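Local coordinates for protein thermostable monoacylglycerol lipase (Bacillus, PDB 4LHE) that hydrolyses the ester bond of monoacylglycerols to release a fatty acid and glycerol, probably through a serine nucleophile as in other alpha/beta hydrolases, at residues E79-G82 with W83-R87; L149-P152 with D153-E156; L168-A171 with R172-Q176; I238-S241 with L242-F245. All coordinates share one frame; numbering follows the deposited sequence.

Contact 1. Residues E79-G82 with W83-R87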
loop_
_atom_site.group_PDB
_atom_site.type_symbol
_atom_site.label_atom_id
_atom_site.label_comp_id
_atom_site.label_asym_id
_atom_site.label_seq_id
_atom_site.Cartn_x
_atom_site.Cartn_y
_atom_site.Cartn_z
ATOM N N GLU A 79 6.550 -9.717 8.193
ATOM C CA GLU A 79 6.428 -9.790 9.654
ATOM C C GLU A 79 5.007 -9.444 10.090
ATOM O O GLU A 79 4.493 -9.996 11.073
ATOM C CB GLU A 79 7.443 -8.831 10.290
ATOM C CG GLU A 79 7.173 -8.435 11.731
ATOM C CD GLU A 79 8.233 -7.482 12.287
ATOM O OE1 GLU A 79 8.976 -7.886 13.206
ATOM O OE2 GLU A 79 8.316 -6.330 11.816
ATOM N N GLY A 80 4.356 -8.539 9.362
ATOM C CA GLY A 80 2.950 -8.262 9.629
ATOM C C GLY A 80 2.041 -9.417 9.226
ATOM O O GLY A 80 1.085 -9.755 9.927
ATOM N N TYR A 81 2.334 -10.022 8.083
ATOM C CA TYR A 81 1.613 -11.212 7.655
ATOM C C TYR A 81 1.815 -12.357 8.648
ATOM O O TYR A 81 0.867 -13.100 8.979
ATOM C CB TYR A 81 2.069 -11.600 6.247
ATOM C CG TYR A 81 1.659 -12.978 5.823
ATOM C CD1 TYR A 81 0.430 -13.200 5.227
ATOM C CD2 TYR A 81 2.522 -14.060 5.993
ATOM C CE1 TYR A 81 0.058 -14.470 4.824
ATOM C CE2 TYR A 81 2.163 -15.333 5.594
ATOM C CZ TYR A 81 0.936 -15.531 5.013
ATOM O OH TYR A 81 0.593 -16.799 4.622
ATOM N N GLY A 82 3.037 -12.474 9.156
ATOM C CA GLY A 82 3.358 -13.507 10.125
ATOM C C GLY A 82 2.629 -13.321 11.444
ATOM O O GLY A 82 2.144 -14.295 12.052
ATOM N N TRP A 83 2.550 -12.070 11.892
ATOM C CA TRP A 83 1.784 -11.730 13.095
ATOM C C TRP A 83 0.329 -12.140 12.932
ATOM O O TRP A 83 -0.273 -12.710 13.849
ATOM C CB TRP A 83 1.892 -10.232 13.375
ATOM C CG TRP A 83 1.223 -9.787 14.639
ATOM C CD1 TRP A 83 1.767 -9.757 15.886
ATOM C CD2 TRP A 83 -0.116 -9.301 14.769
ATOM N NE1 TRP A 83 0.848 -9.288 16.787
ATOM C CE2 TRP A 83 -0.318 -8.997 16.128
ATOM C CE3 TRP A 83 -1.170 -9.092 13.864
ATOM C CZ2 TRP A 83 -1.533 -8.491 16.614
ATOM C CZ3 TRP A 83 -2.375 -8.594 14.345
ATOM C CH2 TRP A 83 -2.541 -8.293 15.711
ATOM N N LEU A 84 -0.241 -11.854 11.765
ATOM C CA LEU A 84 -1.632 -12.216 11.481
ATOM C C LEU A 84 -1.814 -13.731 11.397
ATOM O O LEU A 84 -2.783 -14.287 11.940
ATOM C CB LEU A 84 -2.081 -11.614 10.149
ATOM C CG LEU A 84 -2.658 -10.200 10.142
ATOM C CD1 LEU A 84 -3.257 -9.899 8.755
ATOM C CD2 LEU A 84 -3.697 -10.052 11.210
ATOM N N LYS A 85 -0.881 -14.401 10.721
ATOM C CA LYS A 85 -1.005 -15.849 10.517
ATOM C C LYS A 85 -0.996 -16.629 11.837
ATOM O O LYS A 85 -1.609 -17.701 11.944
ATOM C CB LYS A 85 0.088 -16.347 9.582
ATOM C CG LYS A 85 -0.421 -17.312 8.540
ATOM C CD LYS A 85 0.742 -17.996 7.830
ATOM C CE LYS A 85 0.243 -18.999 6.803
ATOM N NZ LYS A 85 1.355 -19.856 6.298
ATOM N N GLN A 86 -0.335 -16.079 12.854
ATOM C CA GLN A 86 -0.358 -16.695 14.182
ATOM C C GLN A 86 -1.742 -16.624 14.802
ATOM O O GLN A 86 -2.104 -17.463 15.619
ATOM C CB GLN A 86 0.635 -16.004 15.126
ATOM C CG GLN A 86 2.108 -16.291 14.849
ATOM C CD GLN A 86 3.038 -15.499 15.759
ATOM O OE1 GLN A 86 3.106 -14.260 15.687
ATOM N NE2 GLN A 86 3.759 -16.207 16.622
ATOM N N ARG A 87 -2.519 -15.624 14.405
ATOM C CA ARG A 87 -3.725 -15.257 15.140
ATOM C C ARG A 87 -5.017 -15.500 14.370
ATOM O O ARG A 87 -6.101 -15.504 14.954
ATOM C CB ARG A 87 -3.638 -13.782 15.565
ATOM C CG ARG A 87 -2.468 -13.514 16.516
ATOM C CD ARG A 87 -2.196 -12.036 16.753
ATOM N NE ARG A 87 -1.241 -11.871 17.854
ATOM C CZ ARG A 87 0.047 -12.208 17.781
ATOM N NH1 ARG A 87 0.557 -12.700 16.656
ATOM N NH2 ARG A 87 0.835 -12.031 18.830
#

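Contact 2. Residues L149-P152 with D153-E156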
loop_
_atom_site.group_PDB
_atom_site.type_symbol
_atom_site.label_atom_id
_atom_site.label_comp_id
_atom_site.label_asym_id
_atom_site.label_seq_id
_atom_site.Cartn_x
_atom_site.Cartn_y
_atom_site.Cartn_z
ATOM N N LEU A 149 -4.118 14.833 -2.941
ATOM C CA LEU A 149 -5.304 14.565 -2.125
ATOM C C LEU A 149 -6.302 15.677 -2.385
ATOM O O LEU A 149 -5.941 16.857 -2.348
ATOM C CB LEU A 149 -4.920 14.594 -0.646
ATOM C CG LEU A 149 -5.298 13.455 0.296
ATOM C CD1 LEU A 149 -4.740 13.749 1.700
ATOM C CD2 LEU A 149 -6.782 13.255 0.347
ATOM N N LYS A 150 -7.554 15.330 -2.644
ATOM C CA LYS A 150 -8.529 16.356 -2.985
ATOM C C LYS A 150 -9.040 17.095 -1.744
ATOM O O LYS A 150 -8.920 18.322 -1.649
ATOM C CB LYS A 150 -9.689 15.747 -3.773
ATOM C CG LYS A 150 -10.518 16.766 -4.512
ATOM C CD LYS A 150 -11.930 16.270 -4.699
ATOM C CE LYS A 150 -12.250 15.997 -6.155
ATOM N NZ LYS A 150 -13.706 16.239 -6.414
ATOM N N ASN A 151 -9.615 16.339 -0.809
ATOM C CA ASN A 151 -10.076 16.853 0.480
ATOM C C ASN A 151 -8.966 17.612 1.205
ATOM O O ASN A 151 -7.942 17.036 1.550
ATOM C CB ASN A 151 -10.558 15.668 1.324
ATOM C CG ASN A 151 -11.249 16.084 2.606
ATOM O OD1 ASN A 151 -11.456 17.272 2.879
ATOM N ND2 ASN A 151 -11.611 15.089 3.413
ATOM N N PRO A 152 -9.169 18.924 1.435
ATOM C CA PRO A 152 -8.140 19.795 2.005
ATOM C C PRO A 152 -8.108 19.764 3.526
ATOM O O PRO A 152 -7.198 20.354 4.115
ATOM C CB PRO A 152 -8.587 21.186 1.540
ATOM C CG PRO A 152 -10.061 21.095 1.576
ATOM C CD PRO A 152 -10.409 19.670 1.161
ATOM N N ASP A 153 -9.075 19.103 4.156
ATOM C CA ASP A 153 -9.130 19.071 5.623
ATOM C C ASP A 153 -8.411 17.865 6.234
ATOM O O ASP A 153 -8.491 17.635 7.446
ATOM C CB ASP A 153 -10.573 19.088 6.125
ATOM C CG ASP A 153 -11.345 20.302 5.639
ATOM O OD1 ASP A 153 -10.713 21.360 5.408
ATOM O OD2 ASP A 153 -12.579 20.191 5.490
ATOM N N VAL A 154 -7.732 17.086 5.398
ATOM C CA VAL A 154 -6.915 15.977 5.889
ATOM C C VAL A 154 -5.523 16.131 5.316
ATOM O O VAL A 154 -5.296 16.978 4.439
ATOM C CB VAL A 154 -7.493 14.633 5.469
ATOM C CG1 VAL A 154 -8.712 14.296 6.319
ATOM C CG2 VAL A 154 -7.873 14.670 3.981
ATOM N N LYS A 155 -4.584 15.317 5.785
ATOM C CA LYS A 155 -3.223 15.440 5.285
ATOM C C LYS A 155 -2.441 14.141 5.424
ATOM O O LYS A 155 -2.794 13.270 6.224
ATOM C CB LYS A 155 -2.498 16.591 6.005
ATOM C CG LYS A 155 -2.054 16.252 7.422
ATOM C CD LYS A 155 -1.994 17.494 8.310
ATOM C CE LYS A 155 -1.298 17.199 9.645
ATOM N NZ LYS A 155 -1.900 16.043 10.355
ATOM N N GLU A 156 -1.393 14.014 4.614
ATOM C CA GLU A 156 -0.434 12.925 4.725
ATOM C C GLU A 156 0.642 13.365 5.706
ATOM O O GLU A 156 0.818 14.566 5.922
ATOM C CB GLU A 156 0.228 12.697 3.363
ATOM C CG GLU A 156 -0.240 11.481 2.595
ATOM C CD GLU A 156 0.526 11.329 1.285
ATOM O OE1 GLU A 156 0.717 10.174 0.832
ATOM O OE2 GLU A 156 0.935 12.373 0.708
#

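Contact 3. Residues L168-A171 with R172-Q176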
loop_
_atom_site.group_PDB
_atom_site.type_symbol
_atom_site.label_atom_id
_atom_site.label_comp_id
_atom_site.label_asym_id
_atom_site.label_seq_id
_atom_site.Cartn_x
_atom_site.Cartn_y
_atom_site.Cartn_z
ATOM N N LEU A 168 15.081 4.059 -6.781
ATOM C CA LEU A 168 15.675 2.924 -7.473
ATOM C C LEU A 168 15.109 1.636 -6.893
ATOM O O LEU A 168 14.746 0.712 -7.639
ATOM C CB LEU A 168 17.204 2.928 -7.321
ATOM C CG LEU A 168 18.102 3.608 -8.360
ATOM C CD1 LEU A 168 17.362 3.923 -9.650
ATOM C CD2 LEU A 168 18.765 4.849 -7.802
ATOM N N GLN A 169 15.033 1.586 -5.562
ATOM C CA GLN A 169 14.544 0.402 -4.856
ATOM C C GLN A 169 13.092 0.127 -5.222
ATOM O O GLN A 169 12.703 -1.026 -5.463
ATOM C CB GLN A 169 14.675 0.591 -3.341
ATOM C CG GLN A 169 16.113 0.598 -2.834
ATOM C CD GLN A 169 16.739 -0.785 -2.826
ATOM O OE1 GLN A 169 16.042 -1.790 -2.708
ATOM N NE2 GLN A 169 18.069 -0.843 -2.944
ATOM N N LEU A 170 12.312 1.203 -5.271
ATOM C CA LEU A 170 10.893 1.151 -5.637
ATOM C C LEU A 170 10.650 0.629 -7.058
ATOM O O LEU A 170 9.690 -0.118 -7.305
ATOM C CB LEU A 170 10.285 2.543 -5.495
ATOM C CG LEU A 170 8.832 2.656 -5.947
ATOM C CD1 LEU A 170 7.948 1.664 -5.181
ATOM C CD2 LEU A 170 8.323 4.075 -5.801
ATOM N N ALA A 171 11.507 1.040 -7.993
ATOM C CA ALA A 171 11.402 0.587 -9.378
ATOM C C ALA A 171 11.704 -0.906 -9.461
ATOM O O ALA A 171 11.077 -1.638 -10.234
ATOM C CB ALA A 171 12.355 1.377 -10.262
ATOM N N ARG A 172 12.669 -1.358 -8.665
ATOM C CA ARG A 172 13.007 -2.780 -8.603
ATOM C C ARG A 172 11.887 -3.636 -8.015
ATOM O O ARG A 172 11.623 -4.738 -8.495
ATOM C CB ARG A 172 14.288 -2.997 -7.809
ATOM C CG ARG A 172 15.542 -2.534 -8.536
ATOM C CD ARG A 172 16.747 -3.350 -8.105
ATOM N NE ARG A 172 17.220 -2.972 -6.785
ATOM C CZ ARG A 172 17.887 -3.782 -5.968
ATOM N NH1 ARG A 172 18.136 -5.032 -6.328
ATOM N NH2 ARG A 172 18.287 -3.343 -4.781
ATOM N N LEU A 173 11.262 -3.134 -6.956
ATOM C CA LEU A 173 10.093 -3.787 -6.373
ATOM C C LEU A 173 8.950 -3.904 -7.383
ATOM O O LEU A 173 8.319 -4.955 -7.474
ATOM C CB LEU A 173 9.627 -3.019 -5.129
ATOM C CG LEU A 173 8.359 -3.516 -4.434
ATOM C CD1 LEU A 173 8.529 -4.950 -4.050
ATOM C CD2 LEU A 173 8.052 -2.666 -3.213
ATOM N N MET A 174 8.678 -2.842 -8.137
ATOM C CA MET A 174 7.589 -2.893 -9.116
ATOM C C MET A 174 7.873 -3.931 -10.215
ATOM O O MET A 174 6.956 -4.595 -10.709
ATOM C CB MET A 174 7.319 -1.515 -9.728
ATOM C CG MET A 174 6.866 -0.443 -8.734
ATOM S SD MET A 174 6.407 1.059 -9.613
ATOM C CE MET A 174 6.399 2.272 -8.310
ATOM N N ALA A 175 9.148 -4.083 -10.570
ATOM C CA ALA A 175 9.551 -5.008 -11.632
ATOM C C ALA A 175 9.338 -6.448 -11.208
ATOM O O ALA A 175 8.739 -7.232 -11.940
ATOM C CB ALA A 175 11.017 -4.780 -12.012
ATOM N N GLN A 176 9.862 -6.801 -10.039
ATOM C CA GLN A 176 9.730 -8.152 -9.517
ATOM C C GLN A 176 8.251 -8.469 -9.256
ATOM O O GLN A 176 7.849 -9.636 -9.310
ATOM C CB GLN A 176 10.565 -8.306 -8.230
ATOM C CG GLN A 176 11.167 -9.696 -8.002
ATOM C CD GLN A 176 11.533 -9.965 -6.536
ATOM O OE1 GLN A 176 11.030 -10.914 -5.918
ATOM N NE2 GLN A 176 12.418 -9.137 -5.981
#

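Contact 4. Residues I238-S241 with L242-F245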
loop_
_atom_site.group_PDB
_atom_site.type_symbol
_atom_site.label_atom_id
_atom_site.label_comp_id
_atom_site.label_asym_id
_atom_site.label_seq_id
_atom_site.Cartn_x
_atom_site.Cartn_y
_atom_site.Cartn_z
ATOM N N ILE A 238 -14.076 1.731 2.426
ATOM C CA ILE A 238 -14.300 0.938 3.622
ATOM C C ILE A 238 -15.503 -0.011 3.463
ATOM O O ILE A 238 -15.411 -1.197 3.789
ATOM C CB ILE A 238 -14.450 1.845 4.871
ATOM C CG1 ILE A 238 -13.076 2.395 5.305
ATOM C CG2 ILE A 238 -15.112 1.080 6.010
ATOM C CD1 ILE A 238 -13.129 3.616 6.260
ATOM N N GLU A 239 -16.613 0.510 2.954
ATOM C CA GLU A 239 -17.862 -0.248 2.832
ATOM C C GLU A 239 -17.764 -1.353 1.765
ATOM O O GLU A 239 -18.244 -2.475 1.970
ATOM C CB GLU A 239 -19.024 0.737 2.553
ATOM C CG GLU A 239 -20.362 0.128 2.150
ATOM C CD GLU A 239 -21.453 1.193 1.924
ATOM O OE1 GLU A 239 -21.118 2.406 1.839
ATOM O OE2 GLU A 239 -22.647 0.812 1.839
ATOM N N ARG A 240 -17.113 -1.055 0.640
ATOM C CA ARG A 240 -16.918 -2.066 -0.398
ATOM C C ARG A 240 -15.921 -3.148 0.019
ATOM O O ARG A 240 -16.062 -4.307 -0.374
ATOM C CB ARG A 240 -16.485 -1.422 -1.721
ATOM C CG ARG A 240 -17.597 -0.683 -2.438
ATOM C CD ARG A 240 -18.523 -1.643 -3.197
ATOM N NE ARG A 240 -18.782 -1.144 -4.547
ATOM C CZ ARG A 240 -18.420 -1.782 -5.653
ATOM N NH1 ARG A 240 -17.802 -2.955 -5.566
ATOM N NH2 ARG A 240 -18.676 -1.252 -6.841
ATOM N N SER A 241 -14.911 -2.776 0.802
ATOM C CA SER A 241 -13.946 -3.756 1.276
ATOM C C SER A 241 -14.583 -4.722 2.286
ATOM O O SER A 241 -14.341 -5.934 2.245
ATOM C CB SER A 241 -12.717 -3.055 1.885
ATOM O OG SER A 241 -12.075 -2.223 0.925
ATOM N N LEU A 242 -15.364 -4.173 3.209
ATOM C CA LEU A 242 -16.073 -4.968 4.216
ATOM C C LEU A 242 -16.989 -5.992 3.559
ATOM O O LEU A 242 -17.076 -7.137 4.005
ATOM C CB LEU A 242 -16.886 -4.033 5.124
ATOM C CG LEU A 242 -15.990 -3.364 6.170
ATOM C CD1 LEU A 242 -16.711 -2.393 7.068
ATOM C CD2 LEU A 242 -15.340 -4.444 7.018
ATOM N N GLU A 243 -17.681 -5.559 2.506
ATOM C CA GLU A 243 -18.532 -6.429 1.698
ATOM C C GLU A 243 -17.662 -7.507 1.030
ATOM O O GLU A 243 -18.010 -8.694 1.053
ATOM C CB GLU A 243 -19.284 -5.569 0.670
ATOM C CG GLU A 243 -20.054 -6.327 -0.394
ATOM C CD GLU A 243 -20.488 -5.448 -1.569
ATOM O OE1 GLU A 243 -20.716 -6.016 -2.658
ATOM O OE2 GLU A 243 -20.608 -4.206 -1.413
ATOM N N PHE A 244 -16.516 -7.097 0.481
ATOM C CA PHE A 244 -15.553 -8.033 -0.110
ATOM C C PHE A 244 -15.076 -9.061 0.925
ATOM O O PHE A 244 -15.095 -10.271 0.661
ATOM C CB PHE A 244 -14.366 -7.278 -0.735
ATOM C CG PHE A 244 -13.283 -8.176 -1.332
ATOM C CD1 PHE A 244 -12.102 -8.419 -0.640
ATOM C CD2 PHE A 244 -13.436 -8.739 -2.597
ATOM C CE1 PHE A 244 -11.104 -9.216 -1.178
ATOM C CE2 PHE A 244 -12.438 -9.545 -3.140
ATOM C CZ PHE A 244 -11.267 -9.777 -2.431
ATOM N N PHE A 245 -14.667 -8.591 2.100
ATOM C CA PHE A 245 -14.196 -9.494 3.157
ATOM C C PHE A 245 -15.261 -10.536 3.570
ATOM O O PHE A 245 -14.997 -11.750 3.583
ATOM C CB PHE A 245 -13.751 -8.705 4.398
ATOM C CG PHE A 245 -12.664 -7.679 4.144
ATOM C CD1 PHE A 245 -11.733 -7.839 3.121
ATOM C CD2 PHE A 245 -12.574 -6.555 4.960
ATOM C CE1 PHE A 245 -10.735 -6.883 2.921
ATOM C CE2 PHE A 245 -11.594 -5.596 4.763
ATOM C CZ PHE A 245 -10.663 -5.765 3.753
#

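Contact 1. Residues E79-G82 with W83-R87
Y81 and K85 lie one turn apart on helix 70-87, a helix that covers the central sheet of the alpha/beta hydrolase fold. Their side chains point the same way. With CG anti to the backbone N (chi1 166°), the Y81 side chain runs beside K85, whose extended chain passes the ring obliquely at CZ and OH. Y81 OH touches K85 CE at 3.1 Å. The hydroxyl hydrogen-bonds to D112, which also forms a long, weak ion pair with K85 NZ. The backbone bond K85 N to Y81 O, 2.8 Å, joins the same two residues. G82 has no side chain, and its carbonyl takes the Q86 N-H. Q86 CG packs 3.4 Å from that G82 O. The inner side, with Y81 and L84, meets strands 21-26 and 90-96. R87 folds back on W83. R87 NH1 donates to W83 O at 2.9 Å and to Q86 OE1 at 3.1 Å, and both acceptors lie in the guanidinium plane. R87 NE makes a salt bridge to E17. The indole nitrogen W83 NE1 sits 3.2 Å above the R87 guanidinium plane, over its centre.

Contact 2. Residues L149-P152 with D153-E156
N151 OD1 accepts the D153 N-H at 3.3 Å, closing an Asx turn. The bond is long but fairly straight, with an N-H...O angle of 166°. The donor stands well above the amide plane of N151, so it does not use a lone pair in that plane. The N151 side chain reaches this place with CG anti to the backbone N (chi1 -172°). The N151 amide and the D153 carboxylate are steeply turned against each other, their planes 71° apart. V154 crosses N151 at about a right angle. One branch, V154 CG2, carries most of that contact: it lies 3.4 Å from N151 O and 3.8 Å from N151 ND2. The same methyl is the apolar mate of L149, and L149 CD1 and L149 CD2 are each 4.0 Å from V154 CG2. P152 runs alongside D153, with P152 CG 3.9 Å from D153 OD1. With an alanine in place of N151 the amide is gone, and D153 N would probably lose its turn-closing acceptor and the bend be freer to move. This is a surface bend in the connection between strands 141-143 and 161-163. D231 takes the backbone N-H groups of K150 and N151, and Y232 meets N151 and P152. E156, hydrogen-bonded to S147, leads back toward strand 161-163 and lies near the probable catalytic triad.

Contact 3. Residues L168-A171 with R172-Q176
L170 turns CG away from its backbone N (chi1 176°), while M174 sets CG beside its own N (chi1 -62°) and then runs extended. The two chains converge obliquely at their ends. The methyl M174 CE settles against the fork of the leucine, 3.4 Å from L170 CG and 3.6 Å from L170 CD2. The first of these is tighter than usual van der Waals contact. M174 CG also comes within 3.2 Å of L170 O, the carbonyl that accepts the M174 N-H at 3.0 Å. On another side of the helix Q169 and R172 lie side by side. Bends in both chains bring the amide and guanidinium together, their planes steeply inclined (72°). Q169 NE2 comes 3.1 Å from R172 NH2, at the edge of the guanidinium and near its plane. Both are donors, so this is a close approach and not a hydrogen bond. Q169 OE1 accepts from F70 N, which fixes the way the amide faces. The aliphatic part of R172 leans back on the helix, with R172 CG 3.5 Å from L168 O. L173, buried, packs on L102 and Y105 of helix 98-109, and L170 meets M98 there. M174 faces A122 and I125, near the probable catalytic triad. Helix 164-179 belongs to the stretch inserted between core strands 115-119 and 188-193, the usual place of the cap in monoacylglycerol lipases of the alpha/beta hydrolase fold.

Contact 4. Residues I238-S241 with L242-F245
S241 meets F245 and L242 meets I238, each pair one turn apart on helix 234-247, and S241 and L242 bury the most surface here. The carbonyl oxygen of S241 does most of its touching. It accepts the F245 N-H at 2.7 Å. It also stands over one face of the F245 ring, 3.1 Å above its plane and offset toward the rim. The ring turns back over this carbonyl because F245 CG lies beside the backbone N (chi1 -57°). Its far end reaches the serine side chain, F245 CZ to S241 CB 3.9 Å. S241 OG bonds to I237 O, one turn back. L242 lies along I238, pointing the same way, with L242 CG 3.3 Å from I238 O and L242 CD1 4.0 Å from I238 CG2. Both residues pack against helix 37-45. The ring of F245 also meets F92 and, edge-to-face, Y43. An alanine at F245 would probably uncover the S241 carbonyl and open a gap facing Y43 and F92. On another side R240 CD passes 3.8 Å from E243 OE2, while E243 OE1 is in a salt bridge with K247. S241 and F244 rest on strands 115-119 and 188-193. This is the last helix of the alpha/beta hydrolase fold, lying beside helix 37-45 on one face of the central sheet.

Contacts 1, 3 and 4 join residues mainly three or four apart within three helices, each partly buried, whereas contact 2 is a turn in a surface loop. Contacts 1 and 4 both pack on the central sheet, from its two faces: contact 1 on strands 21-26, 49-52 and 90-96, contact 4 on strands 115-119 and 188-193. Their centres are about 21 Å apart. Contacts 2 and 3 lie between strands 115-119 and 188-193 in the chain, about 28 Å apart between centres. Contact 4 sets a carbonyl against a phenyl ring, and contact 3 pairs an aliphatic side with a polar one. Contact 1 adds an arginine folded on an indole. Contact 2 has one long side-chain bond and a small apolar cluster round V154.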